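Local structure of hydrolase, haloacid dehalogenase-like family (Chlorobaculum tepidum, 2HCF) at residues A[127-131]-A[132-136]; A[179-182]-A[183-186]; A[200-203]-A[204-207]; A[156-159]-A[160-164]. The protein is a haloacid dehalogenase-like protein that binds magnesium and probably acts as a hydrolase, its natural substrate not being established. One frame throughout, in Å; residues are numbered along the deposited sequence. Where two conformers were deposited one is given.

How the interactions relate
All four contacts are local, each made within a helix or at one of its ends. Interactions 2 and 3 are capping boxes at the starts of helices 180-187 and 203-207; they touch, with Leu206 CD2 packing on the Thr179 backbone and the Phe201 ring on the Thr179 methyl. Interaction 2 is buried beside the magnesium and its capping acid, Asp182, also pairs with Arg149 and touches the metal ligand Asp10, whereas interaction 3 is at the surface and its cap is partly hydrated. Interaction 1 is a partly buried helix ending, capped by backbone bonds. Interaction 4 lies within the last turns of helix 152-164: alanines face the sheet and a charged stack faces outward.

Interaction 1 of 4, residues A[127-131]-A[132-136]; sequences KLKLP and GIDHY
Asp134 extends CG away from its own backbone N (chi1 177°), which lays its carboxylate alongside the Lys129 chain, while Leu128, its CG beside the backbone N, puts CD2 against the end of Ile133. The Asp134 and Lys129 side chains run side by side in the same direction: Asp134 CB rests on Lys129 CG at 3.6 Å. The ionic part is looser, a long salt bridge of 4.0 Å between Lys129 NZ and Asp134 OD2. A water supplements it, donating to Asp134 OD2 at 2.7 Å and accepting a weak bond from Lys129 NZ. The other oxygen, OD1, has a salt bridge to Arg125, one turn before Lys129 on helix 121-129, which is the stronger polar partner of this acid.

On the apolar side Leu128 and Ile133 meet nearly at right angles, Leu128 CD2 lying 3.8 Å from Ile133 CD1. Strand 92-94 and the loop holding Ile11 and Leu15 pack round this pair.

The backbone explains why these residues meet. Gly132 has a positive phi of 75° and is the C-prime residue of a Schellman motif: Ile133 N donates to Leu128 O over 2.9 Å at an N-H...O angle of 166°, and Gly132 N gives Lys129 O a weak bond of 3.0 Å. The carbonyls of Leu128 and Lys129, near the end of the helix, are thus taken up by the turn, and the chain leaves for strand 140-141. The chemistry implies a division of labour, backbone bonds and buried carbon contacts defining the turn, with the long, water-assisted lysine-aspartate pair probably adding only a modest electrostatic contribution.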
loop_
_atom_site.group_PDB
_atom_site.type_symbol
_atom_site.label_atom_id
_atom_site.label_comp_id
_atom_site.label_asym_id
_atom_site.label_seq_id
_atom_site.Cartn_x
_atom_site.Cartn_y
_atom_site.Cartn_z
ATOM N N LYS A 127 -5.350 -6.525 -7.231
ATOM C CA LYS A 127 -4.356 -7.418 -6.648
ATOM C C LYS A 127 -4.920 -8.230 -5.429
ATOM O O LYS A 127 -4.563 -9.387 -5.218
ATOM C CB LYS A 127 -3.148 -6.585 -6.174
ATOM C CG LYS A 127 -2.273 -6.004 -7.272
ATOM C CD LYS A 127 -1.134 -5.096 -6.695
ATOM C CE LYS A 127 -0.315 -4.457 -7.780
ATOM N NZ LYS A 127 0.819 -3.616 -7.164
ATOM N N LEU A 128 -5.712 -7.577 -4.578
ATOM C CA LEU A 128 -6.244 -8.184 -3.354
ATOM C C LEU A 128 -7.373 -9.158 -3.707
ATOM O O LEU A 128 -7.539 -10.205 -3.075
ATOM C CB LEU A 128 -6.782 -7.097 -2.401
ATOM C CG LEU A 128 -5.811 -6.048 -1.826
ATOM C CD1 LEU A 128 -6.685 -5.045 -1.136
ATOM C CD2 LEU A 128 -4.854 -6.651 -0.883
ATOM N N LYS A 129 -8.118 -8.831 -4.753
ATOM C CA LYS A 129 -9.249 -9.678 -5.210
ATOM C C LYS A 129 -8.842 -11.035 -5.803
ATOM O O LYS A 129 -9.592 -12.075 -5.702
ATOM C CB LYS A 129 -10.041 -8.925 -6.287
ATOM C CG LYS A 129 -11.102 -7.947 -5.779
ATOM C CD LYS A 129 -12.007 -7.450 -6.914
ATOM C CE LYS A 129 -12.758 -6.135 -6.538
ATOM N NZ LYS A 129 -14.227 -6.338 -6.263
ATOM N N LEU A 130 -7.721 -11.045 -6.509
ATOM C CA LEU A 130 -7.234 -12.298 -7.122
ATOM C C LEU A 130 -7.093 -13.402 -6.078
ATOM O O LEU A 130 -7.740 -14.411 -6.192
ATOM C CB LEU A 130 -5.969 -12.065 -7.955
ATOM C CG LEU A 130 -6.246 -11.294 -9.239
ATOM C CD1 LEU A 130 -4.996 -10.845 -9.917
ATOM C CD2 LEU A 130 -7.076 -12.145 -10.202
ATOM N N PRO A 131 -6.308 -13.190 -5.010
ATOM C CA PRO A 131 -6.296 -14.175 -3.921
ATOM C C PRO A 131 -7.471 -14.109 -2.911
ATOM O O PRO A 131 -7.498 -14.869 -1.944
ATOM C CB PRO A 131 -4.961 -13.880 -3.226
ATOM C CG PRO A 131 -4.799 -12.455 -3.405
ATOM C CD PRO A 131 -5.354 -12.111 -4.751
ATOM N N GLY A 132 -8.446 -13.239 -3.133
ATOM C CA GLY A 132 -9.658 -13.240 -2.317
ATOM C C GLY A 132 -9.521 -12.674 -0.919
ATOM O O GLY A 132 -10.101 -13.236 0.032
ATOM N N ILE A 133 -8.746 -11.589 -0.789
ATOM C CA ILE A 133 -8.625 -10.893 0.479
ATOM C C ILE A 133 -9.027 -9.414 0.392
ATOM O O ILE A 133 -8.715 -8.642 1.284
ATOM C CB ILE A 133 -7.182 -10.981 1.095
ATOM C CG1 ILE A 133 -6.145 -10.398 0.156
ATOM C CG2 ILE A 133 -6.814 -12.426 1.420
ATOM C CD1 ILE A 133 -4.884 -10.079 0.860
ATOM N N ASP A 134 -9.699 -9.015 -0.680
ATOM C CA ASP A 134 -10.159 -7.616 -0.817
ATOM C C ASP A 134 -11.309 -7.322 0.144
ATOM O O ASP A 134 -11.437 -6.198 0.667
ATOM C CB ASP A 134 -10.578 -7.353 -2.270
ATOM C CG ASP A 134 -11.133 -5.949 -2.492
ATOM O OD1 ASP A 134 -10.368 -4.983 -2.349
ATOM O OD2 ASP A 134 -12.328 -5.808 -2.820
ATOM N N HIS A 135 -12.168 -8.327 0.339
ATOM C CA HIS A 135 -13.389 -8.225 1.153
ATOM C C HIS A 135 -13.108 -7.760 2.613
ATOM O O HIS A 135 -13.979 -7.164 3.274
ATOM C CB HIS A 135 -14.160 -9.560 1.085
ATOM C CG HIS A 135 -13.447 -10.694 1.751
ATOM N ND1 HIS A 135 -13.543 -10.928 3.104
ATOM C CD2 HIS A 135 -12.576 -11.614 1.268
ATOM C CE1 HIS A 135 -12.767 -11.947 3.427
ATOM N NE2 HIS A 135 -12.152 -12.367 2.334
ATOM N N TYR A 136 -11.887 -7.954 3.095
ATOM C CA TYR A 136 -11.527 -7.515 4.438
ATOM C C TYR A 136 -11.436 -5.982 4.607
ATOM O O TYR A 136 -11.427 -5.480 5.733
ATOM C CB TYR A 136 -10.160 -8.083 4.847
ATOM C CG TYR A 136 -10.113 -9.563 5.008
ATOM C CD1 TYR A 136 -10.718 -10.190 6.100
ATOM C CD2 TYR A 136 -9.465 -10.362 4.064
ATOM C CE1 TYR A 136 -10.679 -11.571 6.228
ATOM C CE2 TYR A 136 -9.415 -11.725 4.197
ATOM C CZ TYR A 136 -10.010 -12.325 5.268
ATOM O OH TYR A 136 -9.960 -13.697 5.353
HETATM O O HOH W 1 -13.389 -3.924 -4.442
#

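Interaction 2 of 4, residues A[179-182]-A[183-186]; sequences TEHD and IRCA
Glu180 and Arg184 lie side by side one turn apart, pointing the same way, with carboxylate and guanidinium planes turned 64° against each other. Arg184 NH2 nevertheless reaches Glu180 OE1 at 2.7 Å, an oxygen lying almost in the guanidinium plane, met on the anti side of the carboxylate, though tilted out of its plane: a hydrogen-bonded salt bridge. A bend at chi3 (-32°) turns the Arg184 chain back toward Glu180, whose O sits over one guanidinium face. The His181 ring stands 73° from the guanidinium and offers ND1, at its edge, to Arg184 NH1 across 3.2 Å; this bond is weak. Glu180 CG covers one face of that ring, 3.7 Å above its centre. Arg184 was modelled in two conformers, and this account holds for one of them.

On the buried side Asp182 turns back to the helix start. Its OD2 accepts from Thr179 N and from Thr179 OG1, both at 3.0 Å, the two donors arriving from opposite faces of the carboxylate plane. Thr179 OG1 in turn accepts from His181 N at 2.8 Å, while Asp182 OD1 is held by a salt bridge to Arg149. Asp182 also touches Asp10, which with Asp12 and Asp178 binds magnesium. Thr179 and Asp182 form a capping box that opens helix 180-187 in the beta-alpha-beta unit of strands 173-177 and 192-196, directly after the metal-binding Asp178 of the HAD-type site.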
loop_
_atom_site.group_PDB
_atom_site.type_symbol
_atom_site.label_atom_id
_atom_site.label_comp_id
_atom_site.label_asym_id
_atom_site.label_seq_id
_atom_site.Cartn_x
_atom_site.Cartn_y
_atom_site.Cartn_z
ATOM N N THR A 179 8.585 -1.012 4.222
ATOM C CA THR A 179 9.657 -0.080 3.835
ATOM C C THR A 179 9.763 1.105 4.758
ATOM O O THR A 179 8.891 1.366 5.592
ATOM C CB THR A 179 9.461 0.510 2.402
ATOM O OG1 THR A 179 8.575 1.651 2.462
ATOM C CG2 THR A 179 8.903 -0.552 1.454
ATOM N N GLU A 180 10.844 1.869 4.575
ATOM C CA GLU A 180 11.016 3.105 5.315
ATOM C C GLU A 180 9.845 4.075 5.098
ATOM O O GLU A 180 9.561 4.891 5.962
ATOM C CB GLU A 180 12.314 3.796 4.913
ATOM C CG GLU A 180 12.302 4.365 3.535
ATOM C CD GLU A 180 13.617 5.042 3.164
ATOM O OE1 GLU A 180 14.019 5.965 3.898
ATOM O OE2 GLU A 180 14.240 4.644 2.150
ATOM N N HIS A 181 9.169 3.975 3.950
ATOM C CA HIS A 181 8.095 4.918 3.624
ATOM C C HIS A 181 6.856 4.653 4.473
ATOM O O HIS A 181 6.146 5.578 4.865
ATOM C CB HIS A 181 7.780 4.858 2.138
ATOM C CG HIS A 181 8.983 5.065 1.277
ATOM N ND1 HIS A 181 9.782 6.189 1.386
ATOM C CD2 HIS A 181 9.563 4.278 0.348
ATOM C CE1 HIS A 181 10.776 6.098 0.521
ATOM N NE2 HIS A 181 10.658 4.954 -0.132
ATOM N N ASP A 182 6.590 3.378 4.736
ATOM C CA ASP A 182 5.549 2.981 5.648
ATOM C C ASP A 182 5.835 3.515 7.053
ATOM O O ASP A 182 4.985 4.148 7.681
ATOM C CB ASP A 182 5.423 1.467 5.646
ATOM C CG ASP A 182 5.156 0.944 4.256
ATOM O OD1 ASP A 182 4.002 1.033 3.833
ATOM O OD2 ASP A 182 6.091 0.483 3.571
ATOM N N ILE A 183 7.040 3.286 7.516
ATOM C CA ILE A 183 7.377 3.683 8.853
ATOM C C ILE A 183 7.261 5.203 8.977
ATOM O O ILE A 183 6.808 5.746 10.000
ATOM C CB ILE A 183 8.826 3.230 9.220
ATOM C CG1 ILE A 183 8.910 1.704 9.260
ATOM C CG2 ILE A 183 9.212 3.772 10.582
ATOM C CD1 ILE A 183 10.311 1.152 9.221
ATOM N N ARG A 184 7.694 5.897 7.934
ATOM C CA ARG A 184 7.801 7.355 7.967
ATOM C C ARG A 184 6.408 7.967 7.919
ATOM O O ARG A 184 6.110 8.917 8.602
ATOM C CB ARG A 184 8.624 7.853 6.780
ATOM C CG ARG A 184 8.474 9.358 6.513
ATOM C CD ARG A 184 9.531 9.911 5.577
ATOM N NE ARG A 184 10.785 9.191 5.738
ATOM C CZ ARG A 184 11.320 8.373 4.833
ATOM N NH1 ARG A 184 10.765 8.187 3.624
ATOM N NH2 ARG A 184 12.436 7.748 5.143
ATOM N N CYS A 185 5.525 7.392 7.119
ATOM C CA CYS A 185 4.186 8.027 7.008
ATOM C C CYS A 185 3.382 7.903 8.325
ATOM O O CYS A 185 2.554 8.759 8.631
ATOM C CB CYS A 185 3.432 7.564 5.774
ATOM S SG CYS A 185 2.620 6.034 5.940
ATOM N N ALA A 186 3.685 6.884 9.127
ATOM C CA ALA A 186 3.050 6.705 10.432
ATOM C C ALA A 186 3.363 7.843 11.395
ATOM O O ALA A 186 2.555 8.184 12.258
ATOM C CB ALA A 186 3.463 5.388 11.039
#

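Interaction 3 of 4, residues A[200-203]-A[204-207]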
loop_
_atom_site.group_PDB
_atom_site.type_symbol
_atom_site.label_atom_id
_atom_site.label_comp_id
_atom_site.label_asym_id
_atom_site.label_seq_id
_atom_site.Cartn_x
_atom_site.Cartn_y
_atom_site.Cartn_z
ATOM N N ASN A 200 11.784 -5.894 0.141
ATOM C CA ASN A 200 13.163 -5.847 -0.285
ATOM C C ASN A 200 14.137 -5.315 0.766
ATOM O O ASN A 200 15.307 -5.165 0.475
ATOM C CB ASN A 200 13.264 -5.073 -1.608
ATOM C CG ASN A 200 12.471 -5.743 -2.708
ATOM O OD1 ASN A 200 12.356 -6.964 -2.740
ATOM N ND2 ASN A 200 11.882 -4.952 -3.575
ATOM N N PHE A 201 13.668 -5.098 1.997
ATOM C CA PHE A 201 14.518 -4.474 3.054
ATOM C C PHE A 201 14.576 -5.385 4.258
ATOM O O PHE A 201 13.555 -5.889 4.720
ATOM C CB PHE A 201 14.015 -3.090 3.430
ATOM C CG PHE A 201 13.829 -2.221 2.241
ATOM C CD1 PHE A 201 14.920 -1.550 1.680
ATOM C CD2 PHE A 201 12.593 -2.174 1.600
ATOM C CE1 PHE A 201 14.762 -0.819 0.511
ATOM C CE2 PHE A 201 12.431 -1.438 0.453
ATOM C CZ PHE A 201 13.508 -0.769 -0.104
ATOM N N THR A 202 15.785 -5.628 4.724
ATOM C CA THR A 202 16.006 -6.530 5.856
ATOM C C THR A 202 15.602 -5.848 7.183
ATOM O O THR A 202 15.432 -4.627 7.239
ATOM C CB THR A 202 17.477 -6.912 5.940
ATOM O OG1 THR A 202 18.255 -5.729 6.191
ATOM C CG2 THR A 202 17.936 -7.555 4.636
HETATM N N MSE A 203 15.503 -6.641 8.257
HETATM C CA MSE A 203 15.271 -6.101 9.598
HETATM C C MSE A 203 16.354 -5.104 9.948
HETATM O O MSE A 203 16.068 -4.046 10.500
HETATM C CB MSE A 203 15.191 -7.235 10.627
HETATM C CG MSE A 203 14.026 -8.149 10.352
HETATM SE SE MSE A 203 13.729 -9.405 11.802
HETATM C CE MSE A 203 15.327 -10.408 11.549
ATOM N N GLU A 204 17.601 -5.432 9.625
ATOM C CA GLU A 204 18.703 -4.507 9.916
ATOM C C GLU A 204 18.500 -3.185 9.214
ATOM O O GLU A 204 18.737 -2.150 9.790
ATOM C CB GLU A 204 20.057 -5.081 9.510
ATOM C CG GLU A 204 20.640 -5.980 10.575
ATOM C CD GLU A 204 22.117 -6.309 10.354
ATOM O OE1 GLU A 204 22.751 -5.679 9.450
ATOM O OE2 GLU A 204 22.599 -7.212 11.090
ATOM N N GLU A 205 18.058 -3.235 7.965
ATOM C CA GLU A 205 17.801 -2.012 7.218
ATOM C C GLU A 205 16.627 -1.220 7.825
ATOM O O GLU A 205 16.734 -0.025 8.083
ATOM C CB GLU A 205 17.509 -2.348 5.744
ATOM C CG GLU A 205 18.772 -2.656 4.978
ATOM C CD GLU A 205 18.520 -3.157 3.569
ATOM O OE1 GLU A 205 17.625 -4.014 3.328
ATOM O OE2 GLU A 205 19.258 -2.700 2.683
ATOM N N LEU A 206 15.516 -1.908 8.055
ATOM C CA LEU A 206 14.307 -1.281 8.588
ATOM C C LEU A 206 14.457 -0.709 9.986
ATOM O O LEU A 206 13.798 0.258 10.331
ATOM C CB LEU A 206 13.138 -2.253 8.537
ATOM C CG LEU A 206 12.666 -2.522 7.115
ATOM C CD1 LEU A 206 11.645 -3.619 7.176
ATOM C CD2 LEU A 206 12.089 -1.279 6.429
ATOM N N ALA A 207 15.358 -1.279 10.778
ATOM C CA ALA A 207 15.508 -0.911 12.154
ATOM C C ALA A 207 16.090 0.512 12.319
ATOM O O ALA A 207 15.869 1.177 13.335
ATOM C CB ALA A 207 16.385 -1.954 12.860
HETATM O O HOH W 2 18.144 -5.470 1.420
#
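Thr202 and Glu205 grip each other reciprocally. Thr202 N donates to Glu205 OE1 over 2.8 Å at 163°, using the anti lone pair of that oxygen, and Glu205 N returns a bond of 3.1 Å to Thr202 OG1. The hydroxyl lies between the backbone N and the carbonyl carbon (chi1 63°), which points it at the first turn of the helix. Backbone bonds follow: Leu206 N gives Thr202 O a nearly straight bond of 2.8 Å, and Ala207 N binds the carbonyl of the selenomethionine Met203.

Next outward, a water lies between Glu205 OE1 and Asn200 O, donating to both, though its approach to OE1 is unusually short. Phe201 CB packs on Leu206 CG at 4.0 Å, an apolar seam beside the box. Beyond it, the Phe201 ring reaches Thr179, Asp44 and Ser46, while Leu206 and Met203 rest on Leu214 of strand 213-215.

The chemistry is that of a capping box: the N-cap hydroxyl takes up an amide of the first turn, and the carboxylate takes up the N-cap amide. A negative charge at this amino-terminal end of helix 203-207 would also suit the helix dipole.

Interaction 4 of 4, residues A[156-159]-A[160-164]; sequences ALER and ARRMT
Helix 152-164, which packs against the central parallel sheet, supplies this contact from its final two turns, where Glu158 and Arg162 stand four residues apart. Their side chains run side by side in the same direction, and the flat ends are stacked, with carboxylate and guanidinium planes only 10° apart. Glu158 CD lies over one guanidinium face, displaced toward its rim, and comes within 3.4 Å of Arg162 NH2. The salt bridge is long, 3.6 Å from Glu158 OE2 to Arg162 NH2, and no N-H is directed at that oxygen, which sits well out of the guanidinium plane. Attraction here is therefore one of charges laid face to face. Glu158 gets there with CG anti to the backbone N (chi1 -167°), while the Arg162 chain is extended from CG to NE and runs back past Glu158 O, which lies 3.4 Å from Arg162 CG.

Beneath the side chains the helix keeps its ladder: Ala160 N bonds Ala156 O at 2.9 Å, Arg161 N bonds Leu157 O at 3.0 Å with an N-H...O angle of 167°, and Arg162 N bonds Glu158 O at 3.1 Å. The bond from N of the selenomethionine Met163 to Arg159 O is weak.

Ala156 and Ala160 face inward, touching Leu8 and Leu6 of strand 5-9, and Ala160 also meets Leu112. Arg159 reaches elsewhere, to Asp145 and Gly140 O. Small residues against the sheet and an i to i+4 acid-base pair toward solvent are what an amphipathic helix flanking a Rossmann-like HAD core displays.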
loop_
_atom_site.group_PDB
_atom_site.type_symbol
_atom_site.label_atom_id
_atom_site.label_comp_id
_atom_site.label_asym_id
_atom_site.label_seq_id
_atom_site.Cartn_x
_atom_site.Cartn_y
_atom_site.Cartn_z
ATOM N N ALA A 156 -6.805 8.842 5.447
ATOM C CA ALA A 156 -7.355 7.629 6.042
ATOM C C ALA A 156 -7.940 7.879 7.422
ATOM O O ALA A 156 -8.984 7.362 7.714
ATOM C CB ALA A 156 -6.308 6.540 6.113
ATOM N N LEU A 157 -7.276 8.663 8.276
ATOM C CA LEU A 157 -7.839 8.949 9.604
ATOM C C LEU A 157 -9.215 9.662 9.512
ATOM O O LEU A 157 -10.192 9.274 10.171
ATOM C CB LEU A 157 -6.848 9.766 10.431
ATOM C CG LEU A 157 -7.334 10.119 11.831
ATOM C CD1 LEU A 157 -7.695 8.886 12.637
ATOM C CD2 LEU A 157 -6.261 10.918 12.521
ATOM N N GLU A 158 -9.305 10.670 8.651
ATOM C CA GLU A 158 -10.561 11.396 8.434
ATOM C C GLU A 158 -11.670 10.475 7.946
ATOM O O GLU A 158 -12.800 10.547 8.436
ATOM C CB GLU A 158 -10.352 12.519 7.453
ATOM C CG GLU A 158 -11.470 13.512 7.395
ATOM C CD GLU A 158 -11.094 14.717 6.571
ATOM O OE1 GLU A 158 -10.837 14.538 5.362
ATOM O OE2 GLU A 158 -10.990 15.836 7.154
ATOM N N ARG A 159 -11.343 9.624 6.987
ATOM C CA ARG A 159 -12.317 8.666 6.457
ATOM C C ARG A 159 -12.781 7.679 7.516
ATOM O O ARG A 159 -13.957 7.330 7.573
ATOM C CB ARG A 159 -11.744 7.922 5.234
ATOM C CG ARG A 159 -11.621 8.822 4.021
ATOM C CD ARG A 159 -11.013 8.111 2.793
ATOM N NE ARG A 159 -10.874 9.084 1.712
ATOM C CZ ARG A 159 -10.085 8.957 0.654
ATOM N NH1 ARG A 159 -9.364 7.854 0.458
ATOM N NH2 ARG A 159 -10.019 9.969 -0.213
ATOM N N ALA A 160 -11.861 7.193 8.336
ATOM C CA ALA A 160 -12.214 6.216 9.370
ATOM C C ALA A 160 -13.170 6.864 10.395
ATOM O O ALA A 160 -14.178 6.287 10.787
ATOM C CB ALA A 160 -10.946 5.709 10.050
ATOM N N ARG A 161 -12.828 8.071 10.819
ATOM C CA ARG A 161 -13.625 8.834 11.792
ATOM C C ARG A 161 -15.063 9.116 11.279
ATOM O O ARG A 161 -16.031 9.005 12.032
ATOM C CB ARG A 161 -12.852 10.110 12.117
ATOM C CG ARG A 161 -13.441 10.989 13.146
ATOM C CD ARG A 161 -12.506 12.167 13.494
ATOM N NE ARG A 161 -13.244 13.224 14.174
ATOM C CZ ARG A 161 -12.698 14.221 14.871
ATOM N NH1 ARG A 161 -11.380 14.343 14.972
ATOM N NH2 ARG A 161 -13.487 15.112 15.474
ATOM N N ARG A 162 -15.196 9.432 9.993
ATOM C CA ARG A 162 -16.490 9.680 9.380
ATOM C C ARG A 162 -17.305 8.383 9.277
ATOM O O ARG A 162 -18.532 8.403 9.285
ATOM C CB ARG A 162 -16.317 10.316 8.002
ATOM C CG ARG A 162 -15.912 11.765 8.057
ATOM C CD ARG A 162 -15.530 12.230 6.700
ATOM N NE ARG A 162 -15.169 13.634 6.699
ATOM C CZ ARG A 162 -14.590 14.263 5.678
ATOM N NH1 ARG A 162 -14.276 13.632 4.552
ATOM N NH2 ARG A 162 -14.332 15.540 5.786
HETATM N N MSE A 163 -16.613 7.256 9.214
HETATM C CA MSE A 163 -17.282 5.962 9.132
HETATM C C MSE A 163 -17.787 5.456 10.457
HETATM O O MSE A 163 -18.872 4.919 10.517
HETATM C CB MSE A 163 -16.335 4.910 8.566
HETATM C CG MSE A 163 -16.000 5.149 7.163
HETATM SE SE MSE A 163 -14.705 3.845 6.561
HETATM C CE MSE A 163 -15.745 2.335 6.805
ATOM N N THR A 164 -16.979 5.587 11.505
ATOM C CA THR A 164 -17.290 4.979 12.791
ATOM C C THR A 164 -17.704 5.995 13.866
ATOM O O THR A 164 -18.311 5.622 14.863
ATOM C CB THR A 164 -16.088 4.191 13.349
ATOM O OG1 THR A 164 -15.004 5.089 13.601
ATOM C CG2 THR A 164 -15.627 3.091 12.409
#